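Uncharacterized protein DR_0571 (PDB 3C4N) is of unknown function but binds ADP in a Rossmann-type nucleotide pocket and probably acts as an FAD-dependent oxidoreductase. Local coordinates at residues 70-75 with 174-179; 44-49 with 167-172; 52-57 with 382-387; 369-374 with 388-393. All coordinates share one frame; numbering follows the deposited sequence.

Contact 1: 70-75 with 174-179; sequences GGLPNE and LALLAA. With ADP (adenosine-5'-diphosphate), chain C.
L72 reaches from the loop after strand 64-67 to helix 171-183, where it meets L176 and A179. CB points alongside the helix rather than straight at it, and the turn at chi1 (-173°), with CG anti to the backbone N, brings the branch point round to it. CG lies 3.9 Å from L176 CD1. From there the two methyls straddle a single partner one helical turn on: L72 CD1 stands 3.7 Å from A179 CB, and L72 CD2 approaches the same methyl at 4.0 Å. P73, which follows a cis peptide bond, brings the outer rim of its ring to L176, with P73 CG 3.7 Å from L176 CD1. L176 CD1 is thus shared between the leucine branch and the proline ring. Beyond the proline, N74 turns to the nucleotide: its ND2 makes a weak hydrogen bond of 3.4 Å to ADP O3', with ADP O2' nearer to ND2 at 2.9 Å, and its side chain touches E68 of the same pocket. Everything that crosses between loop and helix is carbon on carbon. The contact therefore rests on apolar packing, partly buried, with P73 at its exposed margin, while N74 of the same loop turns its amide to the ribose.

Contact 2: 44-49 with 167-172; sequences AGRMGA and LTYRPG. With ADP (adenosine-5'-diphosphate), chain C.
R46 lays its guanidinium group against P171, whose CB sits 3.9 Å above the guanidinium plane and toward the rim of the group. The two side chains run next to each other and point the same way, whereas Y169 comes in crosswise, its ring plane turned 82° from the guanidinium. Y169 OH lies in that plane at the edge, 2.9 Å from R46 NH1, but the angle is too poor for a hydrogen bond. Both groups look instead to D380 on helix 379-398: R46 NH1 forms a salt bridge with its OD1, and Y169 OH is hydrogen-bonded to its main-chain O.

At its root R46 belongs to the nucleotide site. With chi1 at 74°, CG falls between the backbone N and the carbonyl carbon and passes 3.1 Å from ADP O2B. The same oxygen accepts a nearly straight hydrogen bond from M47 N, 2.9 Å long at 173°; M47 is modelled as selenomethionine. G45, at the N-cap, has no CB, and one modelled there would fall 2.3 Å from ADP O5'. A leucine in place of R46 would probably leave the D380 carboxylate without its charged mate and P171 without the flat group it covers. This glycine-rich turn, consistent with a GxGxxG dinucleotide-binding motif, offers the diphosphate the backbone amide of M47 at a helix start, while the arginine charge is probably partly offset by D380, which its salt bridge links to that start.

Contact 3: 52-57 with 382-387; sequences AFYLRQ and LGLAAA
The first helix of the Rossmann-type nucleotide-binding fold, 46-58, packs here against the long C-terminal helix 379-398, and Y54 is the side chain that spans the gap. The Y54 and L384 side chains cross at about a right angle. The hydroxyl end reaches furthest: Y54 OH lies 3.4 Å from L384 CD2 and 3.6 Å from L384 CB, while the ring carbon Y54 CE2 is 3.8 Å from L384 O. Lower on the ring, CD2 comes against the backbone of A387 at an oblique angle, and the A387 methyl fills in beside it. With chi1 at -65°, CG stands anti to the carbonyl carbon, and the ring leaves its own helix pointing at the neighbour.

The buried hydroxyl is not left to the leucine, since it is hydrogen-bonded to NE2 of Q105 on helix 96-107, which also touches L384. H388, next along the C-terminal helix, completes the setting with an edge-to-face ring contact to Y54. Cutting Y54 back to an alanine is likely to open a gap between the two helices and to leave the Q105 amide without this partner. The C-terminal helix is kinked at this point, and a helix 96-107 side chain stands at the break: A385 N is hydrogen-bonded to T102 OG1. Beside the L384 contact, Y54 CD2 and A387 CB are 4.3 Å apart.

Contact 4: 369-374 with 388-393; sequences GLHLLL and HELAQR
The imidazole of H371 carries a methyl over one face: L390 CD1 sits 3.5 Å from H371 CD2 and 3.6 Å from H371 CG. R393 nears the same ring obliquely, its NH1 4.2 Å from H371 CD2, and the imidazole carbon in turn lies at the guanidinium edge, close to its plane. Another part of that edge is taken by E389, one turn back on the helix. R393 grips the carboxylate side-on, with NE 2.8 Å from E389 OE2 and NH2 3.0 Å from E389 OE1, both oxygens being met on their syn sides. This salt bridge within the helix fixes the rotation of the guanidinium and probably offsets part of its charge near the histidine.

L390 reaches H371 because CG is anti to the backbone N (chi1 175°), which swings both methyls at the strand. Its CD2 extends the packing along the strand to L373 CB, 4.4 Å away. The strand and helix segments run nearly antiparallel, at 165°, with axes 10.4 Å apart. Strand 370-374, joined to parallel strand 227-230, and the helix that follows it thus form a layer of helix on sheet, as in the nucleotide-binding domain of FAD-dependent oxidoreductases.

In the fold
Contacts 2, 3 and 4 are buried, whereas contact 1 is partly open at P73. Helix 171-183 serves contacts 1 and 2, helix 46-58 serves 2 and 3, and helix 379-398 serves 3 and 4, so neighbouring contacts share an element. ADP is touched by both contact 1, at the ribose, and contact 2, at the diphosphate. M47 ties the latter to the C-terminal part, packing on L373 as well as on G383 and A386. Chemistry follows place: aliphatic at the loop of contact 1, polar in contact 2, where a backbone amide holds the phosphate and an arginine pairs with D380, aromatic on aliphatic in contact 3, and mixed in contact 4, where the ion pair stays within one helix.

Contact 1: 70-75 with 174-179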
loop_
_atom_site.group_PDB
_atom_site.type_symbol
_atom_site.label_atom_id
_atom_site.label_comp_id
_atom_site.label_asym_id
_atom_site.label_seq_id
_atom_site.Cartn_x
_atom_site.Cartn_y
_atom_site.Cartn_z
ATOM N N GLY A 70 -3.589 -2.659 10.412
ATOM C CA GLY A 70 -4.617 -1.693 10.089
ATOM C C GLY A 70 -4.415 -1.268 8.648
ATOM O O GLY A 70 -3.866 -2.018 7.835
ATOM N N GLY A 71 -4.859 -0.061 8.324
ATOM C CA GLY A 71 -4.698 0.434 6.977
ATOM C C GLY A 71 -3.604 1.479 6.915
ATOM O O GLY A 71 -2.930 1.754 7.910
ATOM N N LEU A 72 -3.435 2.076 5.743
ATOM C CA LEU A 72 -2.415 3.091 5.549
ATOM C C LEU A 72 -3.020 4.388 5.013
ATOM O O LEU A 72 -3.399 4.468 3.851
ATOM C CB LEU A 72 -1.372 2.581 4.566
ATOM C CG LEU A 72 -0.162 3.486 4.395
ATOM C CD1 LEU A 72 0.712 3.401 5.645
ATOM C CD2 LEU A 72 0.611 3.055 3.175
ATOM N N PRO A 73 -3.108 5.425 5.855
ATOM C CA PRO A 73 -2.681 5.467 7.261
ATOM C C PRO A 73 -3.577 4.618 8.155
ATOM O O PRO A 73 -4.524 3.984 7.688
ATOM C CB PRO A 73 -2.803 6.948 7.619
ATOM C CG PRO A 73 -2.658 7.645 6.295
ATOM C CD PRO A 73 -3.474 6.771 5.384
ATOM N N ASN A 74 -3.276 4.612 9.446
ATOM C CA ASN A 74 -4.085 3.875 10.409
ATOM C C ASN A 74 -4.560 4.863 11.469
ATOM O O ASN A 74 -3.787 5.250 12.343
ATOM C CB ASN A 74 -3.261 2.755 11.050
ATOM C CG ASN A 74 -4.038 2.001 12.111
ATOM O OD1 ASN A 74 -5.267 1.899 12.041
ATOM N ND2 ASN A 74 -3.326 1.458 13.093
ATOM N N GLU A 75 -5.823 5.286 11.396
ATOM C CA GLU A 75 -6.325 6.254 12.376
ATOM C C GLU A 75 -6.672 5.611 13.709
ATOM O O GLU A 75 -7.281 6.239 14.565
ATOM C CB GLU A 75 -7.537 7.026 11.836
ATOM C CG GLU A 75 -8.867 6.384 12.135
ATOM C CD GLU A 75 -9.096 5.148 11.314
ATOM O OE1 GLU A 75 -9.713 5.273 10.235
ATOM O OE2 GLU A 75 -8.652 4.057 11.738
ATOM N N LEU A 174 3.738 12.590 8.326
ATOM C CA LEU A 174 5.135 12.155 8.329
ATOM C C LEU A 174 5.190 10.671 8.029
ATOM O O LEU A 174 5.907 10.238 7.131
ATOM C CB LEU A 174 5.783 12.428 9.692
ATOM C CG LEU A 174 7.206 11.906 9.881
ATOM C CD1 LEU A 174 8.057 12.362 8.705
ATOM C CD2 LEU A 174 7.828 12.416 11.209
ATOM N N ALA A 175 4.413 9.904 8.780
ATOM C CA ALA A 175 4.356 8.457 8.627
ATOM C C ALA A 175 3.923 8.040 7.217
ATOM O O ALA A 175 4.591 7.231 6.582
ATOM C CB ALA A 175 3.408 7.872 9.672
ATOM N N LEU A 176 2.805 8.589 6.739
ATOM C CA LEU A 176 2.301 8.277 5.399
ATOM C C LEU A 176 3.385 8.538 4.353
ATOM O O LEU A 176 3.645 7.706 3.485
ATOM C CB LEU A 176 1.074 9.131 5.064
ATOM C CG LEU A 176 0.443 8.802 3.706
ATOM C CD1 LEU A 176 -0.019 7.358 3.723
ATOM C CD2 LEU A 176 -0.732 9.742 3.387
ATOM N N LEU A 177 4.001 9.713 4.444
ATOM C CA LEU A 177 5.061 10.100 3.529
ATOM C C LEU A 177 6.165 9.058 3.535
ATOM O O LEU A 177 6.654 8.644 2.487
ATOM C CB LEU A 177 5.660 11.445 3.937
ATOM C CG LEU A 177 6.986 11.817 3.275
ATOM C CD1 LEU A 177 6.837 11.882 1.762
ATOM C CD2 LEU A 177 7.436 13.148 3.814
ATOM N N ALA A 178 6.556 8.634 4.726
ATOM C CA ALA A 178 7.616 7.659 4.857
ATOM C C ALA A 178 7.184 6.341 4.249
ATOM O O ALA A 178 7.939 5.722 3.506
ATOM C CB ALA A 178 7.980 7.478 6.321
ATOM N N ALA A 179 5.968 5.905 4.549
ATOM C CA ALA A 179 5.504 4.642 3.986
ATOM C C ALA A 179 5.456 4.767 2.459
ATOM O O ALA A 179 5.995 3.928 1.747
ATOM C CB ALA A 179 4.127 4.281 4.543
HETATM P PB ADP C . 4.497 4.017 16.795
HETATM O O1B ADP C . 5.567 3.535 17.669
HETATM O O2B ADP C . 5.092 4.578 15.420
HETATM O O3B ADP C . 3.656 5.185 17.528
HETATM P PA ADP C . 2.033 3.178 16.302
HETATM O O1A ADP C . 1.339 2.780 17.541
HETATM O O2A ADP C . 1.802 4.761 16.057
HETATM O O3A ADP C . 3.593 2.810 16.380
HETATM O "O5'" ADP C . 1.631 2.299 15.027
HETATM C "C5'" ADP C . 2.487 1.199 14.980
HETATM C "C4'" ADP C . 1.887 0.098 14.147
HETATM O "O4'" ADP C . 2.028 -1.332 14.353
HETATM C "C3'" ADP C . 0.460 0.459 14.416
HETATM O "O3'" ADP C . 0.050 1.512 13.543
HETATM C "C2'" ADP C . -0.320 -0.843 14.219
HETATM O "O2'" ADP C . -1.332 -0.669 13.213
HETATM C "C1'" ADP C . 0.782 -1.869 13.836
HETATM N N9 ADP C . 0.705 -3.124 14.512
HETATM C C8 ADP C . 0.516 -3.275 15.895
HETATM N N7 ADP C . 0.456 -4.563 16.186
HETATM C C5 ADP C . 0.641 -5.287 15.051
HETATM C C6 ADP C . 0.799 -6.663 14.738
HETATM N N6 ADP C . 1.077 -7.606 15.751
HETATM N N1 ADP C . 0.949 -7.028 13.445
HETATM C C2 ADP C . 0.986 -6.127 12.465
HETATM N N3 ADP C . 0.910 -4.866 12.687
HETATM C C4 ADP C . 0.812 -4.359 13.983
#

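Contact 2: 44-49 with 167-172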
loop_
_atom_site.group_PDB
_atom_site.type_symbol
_atom_site.label_atom_id
_atom_site.label_comp_id
_atom_site.label_asym_id
_atom_site.label_seq_id
_atom_site.Cartn_x
_atom_site.Cartn_y
_atom_site.Cartn_z
ATOM N N ALA A 44 3.330 -0.099 10.671
ATOM C CA ALA A 44 3.516 0.982 9.726
ATOM C C ALA A 44 3.186 2.362 10.287
ATOM O O ALA A 44 2.758 3.245 9.551
ATOM C CB ALA A 44 2.710 0.715 8.441
ATOM N N GLY A 45 3.387 2.550 11.587
ATOM C CA GLY A 45 3.137 3.853 12.196
ATOM C C GLY A 45 4.354 4.732 11.950
ATOM O O GLY A 45 5.182 4.368 11.124
ATOM N N ARG A 46 4.485 5.860 12.648
ATOM C CA ARG A 46 5.632 6.749 12.443
ATOM C C ARG A 46 6.991 6.039 12.528
ATOM O O ARG A 46 7.864 6.259 11.700
ATOM C CB ARG A 46 5.609 7.910 13.453
ATOM C CG ARG A 46 6.000 7.508 14.870
ATOM C CD ARG A 46 5.721 8.597 15.899
ATOM N NE ARG A 46 6.264 9.899 15.517
ATOM C CZ ARG A 46 5.907 11.039 16.096
ATOM N NH1 ARG A 46 6.424 12.191 15.697
ATOM N NH2 ARG A 46 5.023 11.024 17.081
HETATM N N MSE A 47 7.163 5.192 13.533
HETATM C CA MSE A 47 8.404 4.464 13.731
HETATM C C MSE A 47 8.722 3.431 12.656
HETATM O O MSE A 47 9.759 3.519 12.001
HETATM C CB MSE A 47 8.381 3.801 15.108
HETATM C CG MSE A 47 8.336 4.836 16.290
HETATM SE SE MSE A 47 9.701 6.294 16.264
HETATM C CE MSE A 47 11.328 5.225 16.277
ATOM N N GLY A 48 7.844 2.445 12.485
ATOM C CA GLY A 48 8.064 1.416 11.476
ATOM C C GLY A 48 8.141 1.968 10.056
ATOM O O GLY A 48 8.973 1.577 9.237
ATOM N N ALA A 49 7.256 2.897 9.757
ATOM C CA ALA A 49 7.245 3.500 8.441
ATOM C C ALA A 49 8.555 4.238 8.184
ATOM O O ALA A 49 9.096 4.167 7.088
ATOM C CB ALA A 49 6.065 4.462 8.313
ATOM N N LEU A 167 8.627 23.406 16.712
ATOM C CA LEU A 167 7.955 23.197 15.439
ATOM C C LEU A 167 6.698 22.335 15.582
ATOM O O LEU A 167 6.625 21.478 16.464
ATOM C CB LEU A 167 8.892 22.470 14.471
ATOM C CG LEU A 167 10.285 22.974 14.107
ATOM C CD1 LEU A 167 10.940 21.927 13.232
ATOM C CD2 LEU A 167 10.205 24.314 13.389
ATOM N N THR A 168 5.708 22.554 14.719
ATOM C CA THR A 168 4.521 21.702 14.742
ATOM C C THR A 168 4.327 21.066 13.375
ATOM O O THR A 168 4.563 21.695 12.344
ATOM C CB THR A 168 3.209 22.446 15.117
ATOM O OG1 THR A 168 3.091 23.653 14.359
ATOM C CG2 THR A 168 3.178 22.756 16.606
ATOM N N TYR A 169 3.911 19.806 13.381
ATOM C CA TYR A 169 3.656 19.066 12.151
ATOM C C TYR A 169 2.699 17.935 12.466
ATOM O O TYR A 169 2.423 17.652 13.635
ATOM C CB TYR A 169 4.959 18.486 11.605
ATOM C CG TYR A 169 5.624 17.467 12.519
ATOM C CD1 TYR A 169 5.402 16.083 12.363
ATOM C CD2 TYR A 169 6.499 17.883 13.518
ATOM C CE1 TYR A 169 6.052 15.143 13.182
ATOM C CE2 TYR A 169 7.146 16.962 14.335
ATOM C CZ TYR A 169 6.927 15.601 14.164
ATOM O OH TYR A 169 7.617 14.712 14.960
ATOM N N ARG A 170 2.195 17.276 11.432
ATOM C CA ARG A 170 1.285 16.156 11.651
ATOM C C ARG A 170 2.058 14.849 11.524
ATOM O O ARG A 170 2.550 14.509 10.448
ATOM C CB ARG A 170 0.139 16.186 10.631
ATOM C CG ARG A 170 -0.703 17.447 10.668
ATOM C CD ARG A 170 -1.363 17.619 12.027
ATOM N NE ARG A 170 -2.227 16.483 12.353
ATOM C CZ ARG A 170 -3.479 16.339 11.929
ATOM N NH1 ARG A 170 -4.034 17.268 11.161
ATOM N NH2 ARG A 170 -4.167 15.253 12.264
ATOM N N PRO A 171 2.175 14.095 12.622
ATOM C CA PRO A 171 2.902 12.822 12.589
ATOM C C PRO A 171 2.301 11.874 11.561
ATOM O O PRO A 171 3.011 11.074 10.948
ATOM C CB PRO A 171 2.746 12.289 14.014
ATOM C CG PRO A 171 2.604 13.542 14.833
ATOM C CD PRO A 171 1.672 14.374 13.977
ATOM N N GLY A 172 0.981 11.978 11.390
ATOM C CA GLY A 172 0.268 11.150 10.436
ATOM C C GLY A 172 0.812 11.384 9.043
ATOM O O GLY A 172 1.076 10.437 8.303
HETATM P PB ADP C . 4.497 4.017 16.795
HETATM O O1B ADP C . 5.567 3.535 17.669
HETATM O O2B ADP C . 5.092 4.578 15.420
HETATM O O3B ADP C . 3.656 5.185 17.528
HETATM P PA ADP C . 2.033 3.178 16.302
HETATM O O1A ADP C . 1.339 2.780 17.541
HETATM O O2A ADP C . 1.802 4.761 16.057
HETATM O O3A ADP C . 3.593 2.810 16.380
HETATM O "O5'" ADP C . 1.631 2.299 15.027
HETATM C "C5'" ADP C . 2.487 1.199 14.980
HETATM C "C4'" ADP C . 1.887 0.098 14.147
HETATM O "O4'" ADP C . 2.028 -1.332 14.353
HETATM C "C3'" ADP C . 0.460 0.459 14.416
HETATM O "O3'" ADP C . 0.050 1.512 13.543
HETATM C "C2'" ADP C . -0.320 -0.843 14.219
HETATM O "O2'" ADP C . -1.332 -0.669 13.213
HETATM C "C1'" ADP C . 0.782 -1.869 13.836
HETATM N N9 ADP C . 0.705 -3.124 14.512
HETATM C C8 ADP C . 0.516 -3.275 15.895
HETATM N N7 ADP C . 0.456 -4.563 16.186
HETATM C C5 ADP C . 0.641 -5.287 15.051
HETATM C C6 ADP C . 0.799 -6.663 14.738
HETATM N N6 ADP C . 1.077 -7.606 15.751
HETATM N N1 ADP C . 0.949 -7.028 13.445
HETATM C C2 ADP C . 0.986 -6.127 12.465
HETATM N N3 ADP C . 0.910 -4.866 12.687
HETATM C C4 ADP C . 0.812 -4.359 13.983
#

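Contact 3: 52-57 with 382-387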
loop_
_atom_site.group_PDB
_atom_site.type_symbol
_atom_site.label_atom_id
_atom_site.label_comp_id
_atom_site.label_asym_id
_atom_site.label_seq_id
_atom_site.Cartn_x
_atom_site.Cartn_y
_atom_site.Cartn_z
ATOM N N ALA A 52 11.406 1.644 7.761
ATOM C CA ALA A 52 11.319 0.959 6.464
ATOM C C ALA A 52 11.826 1.879 5.361
ATOM O O ALA A 52 12.465 1.429 4.410
ATOM C CB ALA A 52 9.887 0.525 6.172
ATOM N N PHE A 53 11.547 3.171 5.498
ATOM C CA PHE A 53 12.009 4.137 4.514
ATOM C C PHE A 53 13.545 4.216 4.523
ATOM O O PHE A 53 14.182 4.067 3.479
ATOM C CB PHE A 53 11.409 5.510 4.804
ATOM C CG PHE A 53 12.010 6.606 3.994
ATOM C CD1 PHE A 53 11.860 6.632 2.616
ATOM C CD2 PHE A 53 12.740 7.613 4.609
ATOM C CE1 PHE A 53 12.432 7.656 1.850
ATOM C CE2 PHE A 53 13.318 8.640 3.862
ATOM C CZ PHE A 53 13.163 8.663 2.479
ATOM N N TYR A 54 14.136 4.414 5.700
ATOM C CA TYR A 54 15.586 4.522 5.798
ATOM C C TYR A 54 16.289 3.239 5.356
ATOM O O TYR A 54 17.377 3.292 4.789
ATOM C CB TYR A 54 16.019 4.884 7.221
ATOM C CG TYR A 54 15.573 6.253 7.666
ATOM C CD1 TYR A 54 15.873 7.388 6.908
ATOM C CD2 TYR A 54 14.851 6.417 8.843
ATOM C CE1 TYR A 54 15.457 8.657 7.317
ATOM C CE2 TYR A 54 14.431 7.670 9.262
ATOM C CZ TYR A 54 14.731 8.791 8.505
ATOM O OH TYR A 54 14.299 10.033 8.935
ATOM N N LEU A 55 15.673 2.088 5.610
ATOM C CA LEU A 55 16.274 0.838 5.190
ATOM C C LEU A 55 16.241 0.701 3.670
ATOM O O LEU A 55 17.154 0.119 3.081
ATOM C CB LEU A 55 15.574 -0.355 5.840
ATOM C CG LEU A 55 15.997 -0.592 7.290
ATOM C CD1 LEU A 55 15.050 -1.601 7.938
ATOM C CD2 LEU A 55 17.448 -1.098 7.322
ATOM N N ARG A 56 15.208 1.242 3.031
ATOM C CA ARG A 56 15.114 1.157 1.572
ATOM C C ARG A 56 16.201 1.992 0.916
ATOM O O ARG A 56 16.635 1.692 -0.195
ATOM C CB ARG A 56 13.746 1.631 1.056
ATOM C CG ARG A 56 12.562 0.741 1.444
ATOM C CD ARG A 56 12.802 -0.707 1.076
ATOM N NE ARG A 56 13.055 -0.887 -0.349
ATOM C CZ ARG A 56 13.536 -2.009 -0.875
ATOM N NH1 ARG A 56 13.817 -3.043 -0.098
ATOM N NH2 ARG A 56 13.738 -2.107 -2.178
ATOM N N GLN A 57 16.638 3.047 1.594
ATOM C CA GLN A 57 17.685 3.884 1.033
ATOM C C GLN A 57 19.078 3.433 1.452
ATOM O O GLN A 57 20.042 3.614 0.706
ATOM C CB GLN A 57 17.458 5.345 1.410
ATOM C CG GLN A 57 16.200 5.902 0.793
ATOM C CD GLN A 57 16.115 7.400 0.908
ATOM O OE1 GLN A 57 16.354 7.962 1.978
ATOM N NE2 GLN A 57 15.765 8.062 -0.195
ATOM N N LEU A 382 12.421 13.093 18.922
ATOM C CA LEU A 382 13.478 12.108 18.714
ATOM C C LEU A 382 13.120 10.853 17.899
ATOM O O LEU A 382 13.970 9.982 17.722
ATOM C CB LEU A 382 13.974 11.658 20.092
ATOM C CG LEU A 382 14.310 12.755 21.113
ATOM C CD1 LEU A 382 14.412 12.162 22.512
ATOM C CD2 LEU A 382 15.593 13.438 20.723
ATOM N N GLY A 383 11.884 10.754 17.410
ATOM C CA GLY A 383 11.451 9.570 16.669
ATOM C C GLY A 383 12.231 9.126 15.437
ATOM O O GLY A 383 12.684 7.988 15.376
ATOM N N LEU A 384 12.372 10.001 14.446
ATOM C CA LEU A 384 13.100 9.652 13.230
ATOM C C LEU A 384 14.507 9.148 13.533
ATOM O O LEU A 384 14.913 8.100 13.041
ATOM C CB LEU A 384 13.178 10.860 12.283
ATOM C CG LEU A 384 11.858 11.305 11.638
ATOM C CD1 LEU A 384 12.025 12.635 10.862
ATOM C CD2 LEU A 384 11.405 10.202 10.699
ATOM N N ALA A 385 15.234 9.886 14.370
ATOM C CA ALA A 385 16.603 9.536 14.732
ATOM C C ALA A 385 16.746 8.093 15.172
ATOM O O ALA A 385 17.674 7.396 14.741
ATOM C CB ALA A 385 17.107 10.468 15.833
ATOM N N ALA A 386 15.837 7.633 16.026
ATOM C CA ALA A 386 15.913 6.255 16.512
ATOM C C ALA A 386 15.618 5.241 15.405
ATOM O O ALA A 386 16.159 4.134 15.422
ATOM C CB ALA A 386 14.967 6.059 17.701
ATOM N N ALA A 387 14.777 5.615 14.440
ATOM C CA ALA A 387 14.462 4.703 13.335
ATOM C C ALA A 387 15.623 4.659 12.346
ATOM O O ALA A 387 15.896 3.622 11.750
ATOM C CB ALA A 387 13.178 5.140 12.621
#

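Contact 4: 369-374 with 388-393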
loop_
_atom_site.group_PDB
_atom_site.type_symbol
_atom_site.label_atom_id
_atom_site.label_comp_id
_atom_site.label_asym_id
_atom_site.label_seq_id
_atom_site.Cartn_x
_atom_site.Cartn_y
_atom_site.Cartn_z
ATOM N N GLY A 369 19.080 -10.902 15.136
ATOM C CA GLY A 369 18.205 -10.456 14.068
ATOM C C GLY A 369 16.849 -9.912 14.487
ATOM O O GLY A 369 16.045 -9.536 13.632
ATOM N N LEU A 370 16.597 -9.867 15.794
ATOM C CA LEU A 370 15.329 -9.371 16.323
ATOM C C LEU A 370 15.473 -8.027 17.046
ATOM O O LEU A 370 16.150 -7.941 18.075
ATOM C CB LEU A 370 14.718 -10.394 17.284
ATOM C CG LEU A 370 13.314 -10.052 17.770
ATOM C CD1 LEU A 370 12.354 -10.125 16.580
ATOM C CD2 LEU A 370 12.877 -11.025 18.845
ATOM N N HIS A 371 14.834 -6.988 16.507
ATOM C CA HIS A 371 14.896 -5.651 17.098
ATOM C C HIS A 371 13.551 -5.120 17.546
ATOM O O HIS A 371 12.544 -5.300 16.863
ATOM C CB HIS A 371 15.489 -4.645 16.114
ATOM C CG HIS A 371 16.869 -4.994 15.666
ATOM N ND1 HIS A 371 17.112 -5.801 14.577
ATOM C CD2 HIS A 371 18.078 -4.700 16.196
ATOM C CE1 HIS A 371 18.414 -5.990 14.455
ATOM N NE2 HIS A 371 19.024 -5.334 15.424
ATOM N N LEU A 372 13.544 -4.458 18.697
ATOM C CA LEU A 372 12.326 -3.858 19.223
ATOM C C LEU A 372 12.474 -2.334 19.161
ATOM O O LEU A 372 13.289 -1.752 19.876
ATOM C CB LEU A 372 12.081 -4.322 20.664
ATOM C CG LEU A 372 10.962 -3.609 21.438
ATOM C CD1 LEU A 372 9.617 -3.826 20.761
ATOM C CD2 LEU A 372 10.927 -4.148 22.855
ATOM N N LEU A 373 11.682 -1.707 18.294
ATOM C CA LEU A 373 11.692 -0.261 18.079
ATOM C C LEU A 373 10.605 0.400 18.900
ATOM O O LEU A 373 9.431 0.063 18.772
ATOM C CB LEU A 373 11.451 0.044 16.594
ATOM C CG LEU A 373 11.442 1.493 16.076
ATOM C CD1 LEU A 373 12.692 2.213 16.555
ATOM C CD2 LEU A 373 11.378 1.496 14.547
ATOM N N LEU A 374 10.999 1.344 19.739
ATOM C CA LEU A 374 10.044 2.054 20.567
ATOM C C LEU A 374 10.125 3.547 20.283
ATOM O O LEU A 374 11.219 4.106 20.133
ATOM C CB LEU A 374 10.334 1.783 22.048
ATOM C CG LEU A 374 9.514 0.717 22.790
ATOM C CD1 LEU A 374 9.150 -0.411 21.873
ATOM C CD2 LEU A 374 10.288 0.217 24.005
ATOM N N HIS A 388 16.300 5.786 12.173
ATOM C CA HIS A 388 17.434 5.853 11.262
ATOM C C HIS A 388 18.662 5.137 11.824
ATOM O O HIS A 388 19.408 4.499 11.085
ATOM C CB HIS A 388 17.792 7.304 10.977
ATOM C CG HIS A 388 18.990 7.463 10.096
ATOM N ND1 HIS A 388 20.206 7.913 10.565
ATOM C CD2 HIS A 388 19.158 7.231 8.772
ATOM C CE1 HIS A 388 21.070 7.954 9.566
ATOM N NE2 HIS A 388 20.460 7.546 8.468
ATOM N N GLU A 389 18.864 5.269 13.134
ATOM C CA GLU A 389 19.971 4.644 13.851
ATOM C C GLU A 389 19.811 3.130 13.699
ATOM O O GLU A 389 20.767 2.424 13.386
ATOM C CB GLU A 389 19.903 5.060 15.332
ATOM C CG GLU A 389 21.167 4.899 16.181
ATOM C CD GLU A 389 21.392 3.475 16.705
ATOM O OE1 GLU A 389 20.407 2.809 17.092
ATOM O OE2 GLU A 389 22.565 3.031 16.747
ATOM N N LEU A 390 18.591 2.634 13.888
ATOM C CA LEU A 390 18.339 1.203 13.769
ATOM C C LEU A 390 18.553 0.741 12.344
ATOM O O LEU A 390 19.069 -0.356 12.112
ATOM C CB LEU A 390 16.913 0.849 14.205
ATOM C CG LEU A 390 16.541 -0.623 13.982
ATOM C CD1 LEU A 390 17.498 -1.514 14.765
ATOM C CD2 LEU A 390 15.095 -0.872 14.381
ATOM N N ALA A 391 18.154 1.572 11.385
ATOM C CA ALA A 391 18.321 1.222 9.976
ATOM C C ALA A 391 19.800 1.061 9.629
ATOM O O ALA A 391 20.183 0.100 8.959
ATOM C CB ALA A 391 17.677 2.280 9.082
ATOM N N GLN A 392 20.625 2.001 10.095
ATOM C CA GLN A 392 22.063 1.956 9.846
ATOM C C GLN A 392 22.650 0.647 10.364
ATOM O O GLN A 392 23.315 -0.076 9.624
ATOM C CB GLN A 392 22.764 3.148 10.518
ATOM C CG GLN A 392 22.591 4.477 9.776
ATOM C CD GLN A 392 23.182 5.689 10.525
ATOM O OE1 GLN A 392 22.746 6.021 11.634
ATOM N NE2 GLN A 392 24.165 6.359 9.907
ATOM N N ARG A 393 22.386 0.333 11.628
ATOM C CA ARG A 393 22.908 -0.892 12.222
ATOM C C ARG A 393 22.441 -2.158 11.509
ATOM O O ARG A 393 23.237 -3.061 11.268
ATOM C CB ARG A 393 22.559 -0.948 13.719
ATOM C CG ARG A 393 23.308 0.118 14.533
ATOM C CD ARG A 393 23.173 -0.030 16.054
ATOM N NE ARG A 393 21.852 0.346 16.551
ATOM C CZ ARG A 393 20.891 -0.524 16.836
ATOM N NH1 ARG A 393 21.120 -1.822 16.668
ATOM N NH2 ARG A 393 19.715 -0.094 17.289
#